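Local atomic coordinates of papillomavirus transcription factor E2 (Human papillomavirus type 18, PDB entry 1QQH), a protein that regulates viral transcription, this fragment being part of the N-terminal activation domain of the papillomavirus E2 factor. Residues K108-C111 with E112-N116; E121-G125 with N126-D130. The protein carries 1 engineered substitution. All blocks are in the same frame, centred on the assembly; numbering follows the deposited sequence.

Interaction 1. Residues K108-C111 with E112-N116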
loop_
_atom_site.group_PDB
_atom_site.type_symbol
_atom_site.label_atom_id
_atom_site.label_comp_id
_atom_site.label_asym_id
_atom_site.label_seq_id
_atom_site.Cartn_x
_atom_site.Cartn_y
_atom_site.Cartn_z
ATOM N N LYS A 108 13.177 -30.155 8.089
ATOM C CA LYS A 108 13.431 -31.238 9.028
ATOM C C LYS A 108 12.426 -31.157 10.167
ATOM O O LYS A 108 11.869 -32.165 10.593
ATOM C CB LYS A 108 14.839 -31.168 9.605
ATOM C CG LYS A 108 15.086 -32.256 10.644
ATOM C CD LYS A 108 16.527 -32.295 11.125
ATOM C CE LYS A 108 16.754 -33.476 12.069
ATOM N NZ LYS A 108 18.135 -33.522 12.627
ATOM N N SER A 109 12.189 -29.950 10.652
ATOM C CA SER A 109 11.249 -29.760 11.739
ATOM C C SER A 109 9.854 -30.043 11.202
ATOM O O SER A 109 8.971 -30.503 11.920
ATOM C CB SER A 109 11.329 -28.325 12.267
ATOM O OG SER A 109 10.389 -27.491 11.614
ATOM N N GLU A 110 9.668 -29.772 9.922
ATOM C CA GLU A 110 8.388 -29.984 9.272
ATOM C C GLU A 110 8.094 -31.470 9.084
ATOM O O GLU A 110 6.934 -31.887 9.082
ATOM C CB GLU A 110 8.398 -29.300 7.918
ATOM C CG GLU A 110 7.054 -28.927 7.418
ATOM C CD GLU A 110 6.456 -27.735 8.143
ATOM O OE1 GLU A 110 7.172 -27.050 8.904
ATOM O OE2 GLU A 110 5.258 -27.476 7.936
ATOM N N CYS A 111 9.146 -32.263 8.914
ATOM C CA CYS A 111 8.988 -33.699 8.721
ATOM C C CYS A 111 8.640 -34.346 10.057
ATOM O O CYS A 111 7.989 -35.390 10.107
ATOM C CB CYS A 111 10.276 -34.306 8.175
ATOM S SG CYS A 111 10.091 -36.010 7.582
ATOM N N GLU A 112 9.082 -33.715 11.139
ATOM C CA GLU A 112 8.802 -34.217 12.471
ATOM C C GLU A 112 7.310 -34.068 12.753
ATOM O O GLU A 112 6.774 -34.705 13.658
ATOM C CB GLU A 112 9.628 -33.447 13.503
ATOM C CG GLU A 112 11.118 -33.505 13.220
ATOM C CD GLU A 112 11.946 -32.723 14.217
ATOM O OE1 GLU A 112 11.561 -31.588 14.569
ATOM O OE2 GLU A 112 12.996 -33.245 14.642
ATOM N N LYS A 113 6.641 -33.236 11.962
ATOM C CA LYS A 113 5.210 -33.018 12.118
ATOM C C LYS A 113 4.422 -34.027 11.293
ATOM O O LYS A 113 3.316 -34.414 11.667
ATOM C CB LYS A 113 4.825 -31.612 11.669
ATOM C CG LYS A 113 5.503 -30.491 12.419
ATOM C CD LYS A 113 4.957 -29.156 11.944
ATOM C CE LYS A 113 5.713 -27.990 12.547
ATOM N NZ LYS A 113 5.112 -26.706 12.119
ATOM N N TYR A 114 4.983 -34.437 10.159
ATOM C CA TYR A 114 4.325 -35.405 9.288
ATOM C C TYR A 114 5.368 -36.220 8.548
ATOM O O TYR A 114 6.040 -35.702 7.666
ATOM C CB TYR A 114 3.437 -34.701 8.260
ATOM C CG TYR A 114 3.173 -33.235 8.521
ATOM C CD1 TYR A 114 4.095 -32.262 8.154
ATOM C CD2 TYR A 114 1.984 -32.819 9.116
ATOM C CE1 TYR A 114 3.834 -30.903 8.371
ATOM C CE2 TYR A 114 1.713 -31.469 9.339
ATOM C CZ TYR A 114 2.640 -30.517 8.965
ATOM O OH TYR A 114 2.364 -29.184 9.187
ATOM N N GLY A 115 5.508 -37.491 8.896
ATOM C CA GLY A 115 6.495 -38.314 8.222
ATOM C C GLY A 115 7.456 -38.976 9.190
ATOM O O GLY A 115 8.522 -38.441 9.506
ATOM N N ASN A 116 7.070 -40.160 9.647
ATOM C CA ASN A 116 7.856 -40.935 10.600
ATOM C C ASN A 116 9.192 -41.395 10.032
ATOM O O ASN A 116 10.133 -41.658 10.781
ATOM C CB ASN A 116 7.050 -42.157 11.032
ATOM C CG ASN A 116 5.576 -42.013 10.718
ATOM O OD1 ASN A 116 4.884 -41.171 11.295
ATOM N ND2 ASN A 116 5.088 -42.826 9.785
HETATM O O HOH W 1 3.220 -26.340 8.604
#
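Glu110 and Tyr114 touch side by side at the C-terminal end of the short helix 107-111, where the chain unwinds into the loop leading to strand 120-124. Glu110 swings CG away from its backbone N (chi1 -155°) and then bends at chi2 (74°), which sets its aliphatic part at the edge of the Tyr114 ring, CG 3.9 Å from CE1. Carboxylate and ring planes are turned 52° apart. From Glu110 OE1 a long salt bridge of 3.8 Å runs to Lys113 NZ; the extended lysine chain has the reach for it, while Lys113 CB lies over the centre of one face of the Tyr114 ring. Glutamate thus offers a methylene, CG, to the ring and two oxygens to separate partners. From strands 63-75 and 45-56, Met64 and Phe56 touch Glu110, and Phe56 and Trp120 touch Cys111, a small residue fitting this buried place. Among the backbone bonds joining the two segments, only Glu112 N to Lys108 O, 3.2 Å, is not weak. Gly115, at a positive phi, takes a conformation a side chain would obstruct. One water lies between Glu110 OE2, implausibly close and so doubtful in detail, and Tyr114 OH, 3.0 Å from the water oxygen.

Interaction 2. Residues E121-G125 with N126-D130; sequences EVHFG and NNVID
Val122 to Phe124 run antiparallel to Asn127 to Ile129, joined by a type II' turn from Phe124 to Asn127. Phe124 and Asn127 form the hydrogen-bonded pair beside the turn: Phe124 N reaches Asn127 O at 2.8 Å and almost straight (170°), whereas Asn127 N meets Phe124 O from above the carbonyl plane. His123 and Val128 are the non-hydrogen-bonded pair, and beyond them Ile129 N binds Val122 O at 2.7 Å. Gly125 suits the first corner of the turn, where its positive phi of 69° would be costly for a residue with a side chain. This is a tight beta hairpin at the margin of the antiparallel sheet, strand 120-124 also pairing with strand 45-56. On the face bearing His123, Val128 CG2 sits over the imidazole in a CH-pi contact, 3.7 Å from the ring centroid and displaced toward the rim. The same ring is held by NE2 donating to Glu121 OE1 at 2.8 Å, on the anti side and out of the carboxylate plane, a bond that would limit its rotation. On the face bearing Phe124 and Asn127, Ile129, with CG1 opposite its carbonyl carbon (chi1 -60°), lays CD1 against Phe124 CB at 3.6 Å and near the ring's edge, beside Val88 and Met135.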
loop_
_atom_site.group_PDB
_atom_site.type_symbol
_atom_site.label_atom_id
_atom_site.label_comp_id
_atom_site.label_asym_id
_atom_site.label_seq_id
_atom_site.Cartn_x
_atom_site.Cartn_y
_atom_site.Cartn_z
ATOM N N GLU A 121 11.060 -35.338 0.225
ATOM C CA GLU A 121 11.500 -34.969 -1.111
ATOM C C GLU A 121 10.951 -33.584 -1.441
ATOM O O GLU A 121 9.772 -33.315 -1.224
ATOM C CB GLU A 121 10.964 -35.997 -2.104
ATOM C CG GLU A 121 11.846 -36.259 -3.305
ATOM C CD GLU A 121 11.295 -37.372 -4.183
ATOM O OE1 GLU A 121 10.233 -37.167 -4.820
ATOM O OE2 GLU A 121 11.917 -38.455 -4.225
ATOM N N VAL A 122 11.801 -32.709 -1.964
ATOM C CA VAL A 122 11.380 -31.353 -2.304
ATOM C C VAL A 122 11.241 -31.133 -3.807
ATOM O O VAL A 122 12.154 -31.436 -4.581
ATOM C CB VAL A 122 12.379 -30.302 -1.761
ATOM C CG1 VAL A 122 11.841 -28.913 -2.004
ATOM C CG2 VAL A 122 12.626 -30.526 -0.278
ATOM N N HIS A 123 10.094 -30.602 -4.215
ATOM C CA HIS A 123 9.838 -30.317 -5.616
ATOM C C HIS A 123 9.542 -28.834 -5.797
ATOM O O HIS A 123 8.729 -28.258 -5.077
ATOM C CB HIS A 123 8.647 -31.128 -6.134
ATOM C CG HIS A 123 8.895 -32.603 -6.201
ATOM N ND1 HIS A 123 8.078 -33.460 -6.904
ATOM C CD2 HIS A 123 9.860 -33.374 -5.646
ATOM C CE1 HIS A 123 8.529 -34.696 -6.782
ATOM N NE2 HIS A 123 9.610 -34.671 -6.025
ATOM N N PHE A 124 10.214 -28.213 -6.756
ATOM C CA PHE A 124 9.992 -26.805 -7.030
ATOM C C PHE A 124 9.656 -26.700 -8.505
ATOM O O PHE A 124 10.544 -26.731 -9.361
ATOM C CB PHE A 124 11.242 -25.982 -6.723
ATOM C CG PHE A 124 10.999 -24.496 -6.698
ATOM C CD1 PHE A 124 12.067 -23.605 -6.698
ATOM C CD2 PHE A 124 9.705 -23.986 -6.663
ATOM C CE1 PHE A 124 11.851 -22.228 -6.663
ATOM C CE2 PHE A 124 9.480 -22.608 -6.628
ATOM C CZ PHE A 124 10.554 -21.730 -6.630
ATOM N N GLY A 125 8.366 -26.580 -8.799
ATOM C CA GLY A 125 7.941 -26.495 -10.179
ATOM C C GLY A 125 8.180 -27.829 -10.852
ATOM O O GLY A 125 7.633 -28.850 -10.433
ATOM N N ASN A 126 9.022 -27.826 -11.879
ATOM C CA ASN A 126 9.326 -29.041 -12.624
ATOM C C ASN A 126 10.687 -29.623 -12.226
ATOM O O ASN A 126 11.243 -30.470 -12.927
ATOM C CB ASN A 126 9.309 -28.725 -14.124
ATOM C CG ASN A 126 9.242 -29.970 -14.989
ATOM O OD1 ASN A 126 9.294 -29.886 -16.218
ATOM N ND2 ASN A 126 9.117 -31.133 -14.352
ATOM N N ASN A 127 11.214 -29.183 -11.088
ATOM C CA ASN A 127 12.519 -29.650 -10.631
ATOM C C ASN A 127 12.496 -30.291 -9.247
ATOM O O ASN A 127 11.823 -29.805 -8.339
ATOM C CB ASN A 127 13.498 -28.475 -10.595
ATOM C CG ASN A 127 13.449 -27.628 -11.852
ATOM O OD1 ASN A 127 12.427 -27.006 -12.160
ATOM N ND2 ASN A 127 14.556 -27.595 -12.584
ATOM N N VAL A 128 13.237 -31.380 -9.085
ATOM C CA VAL A 128 13.322 -32.037 -7.788
ATOM C C VAL A 128 14.581 -31.499 -7.137
ATOM O O VAL A 128 15.677 -31.669 -7.661
ATOM C CB VAL A 128 13.429 -33.566 -7.915
ATOM C CG1 VAL A 128 13.921 -34.162 -6.604
ATOM C CG2 VAL A 128 12.068 -34.148 -8.258
ATOM N N ILE A 129 14.421 -30.843 -5.994
ATOM C CA ILE A 129 15.556 -30.258 -5.304
ATOM C C ILE A 129 16.132 -31.120 -4.197
ATOM O O ILE A 129 15.713 -31.037 -3.044
ATOM C CB ILE A 129 15.191 -28.881 -4.725
ATOM C CG1 ILE A 129 14.766 -27.953 -5.861
ATOM C CG2 ILE A 129 16.373 -28.297 -3.973
ATOM C CD1 ILE A 129 14.566 -26.528 -5.445
ATOM N N ASP A 130 17.095 -31.956 -4.558
ATOM C CA ASP A 130 17.766 -32.817 -3.595
ATOM C C ASP A 130 19.185 -32.277 -3.476
ATOM O O ASP A 130 19.378 -31.114 -3.121
ATOM C CB ASP A 130 17.780 -34.273 -4.084
ATOM C CG ASP A 130 18.193 -34.399 -5.543
ATOM O OD1 ASP A 130 19.240 -33.829 -5.921
ATOM O OD2 ASP A 130 17.470 -35.078 -6.308
HETATM O O HOH W 2 14.325 -33.623 -2.534
#

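How the interactions relate
Interaction 1 closes at residue 116 before interaction 2 opens at 121, so the two lie in series along the chain, joined by the loop that leads from helix 107-111 into strand 120-124. Their centres are 18 Å apart and their nearest atoms about 7 Å, with no touch between them. What they share is the antiparallel sheet: strand 45-56 supplies Phe56 to the helix end and Gln50, Val52 and Gln53 to the hairpin. Strand 45-56 therefore touches both sites, and strand 120-124, whose Trp120 packs on the helix end, goes on to form the first arm of the hairpin, both sites being peripheral parts of the same activation-domain fragment.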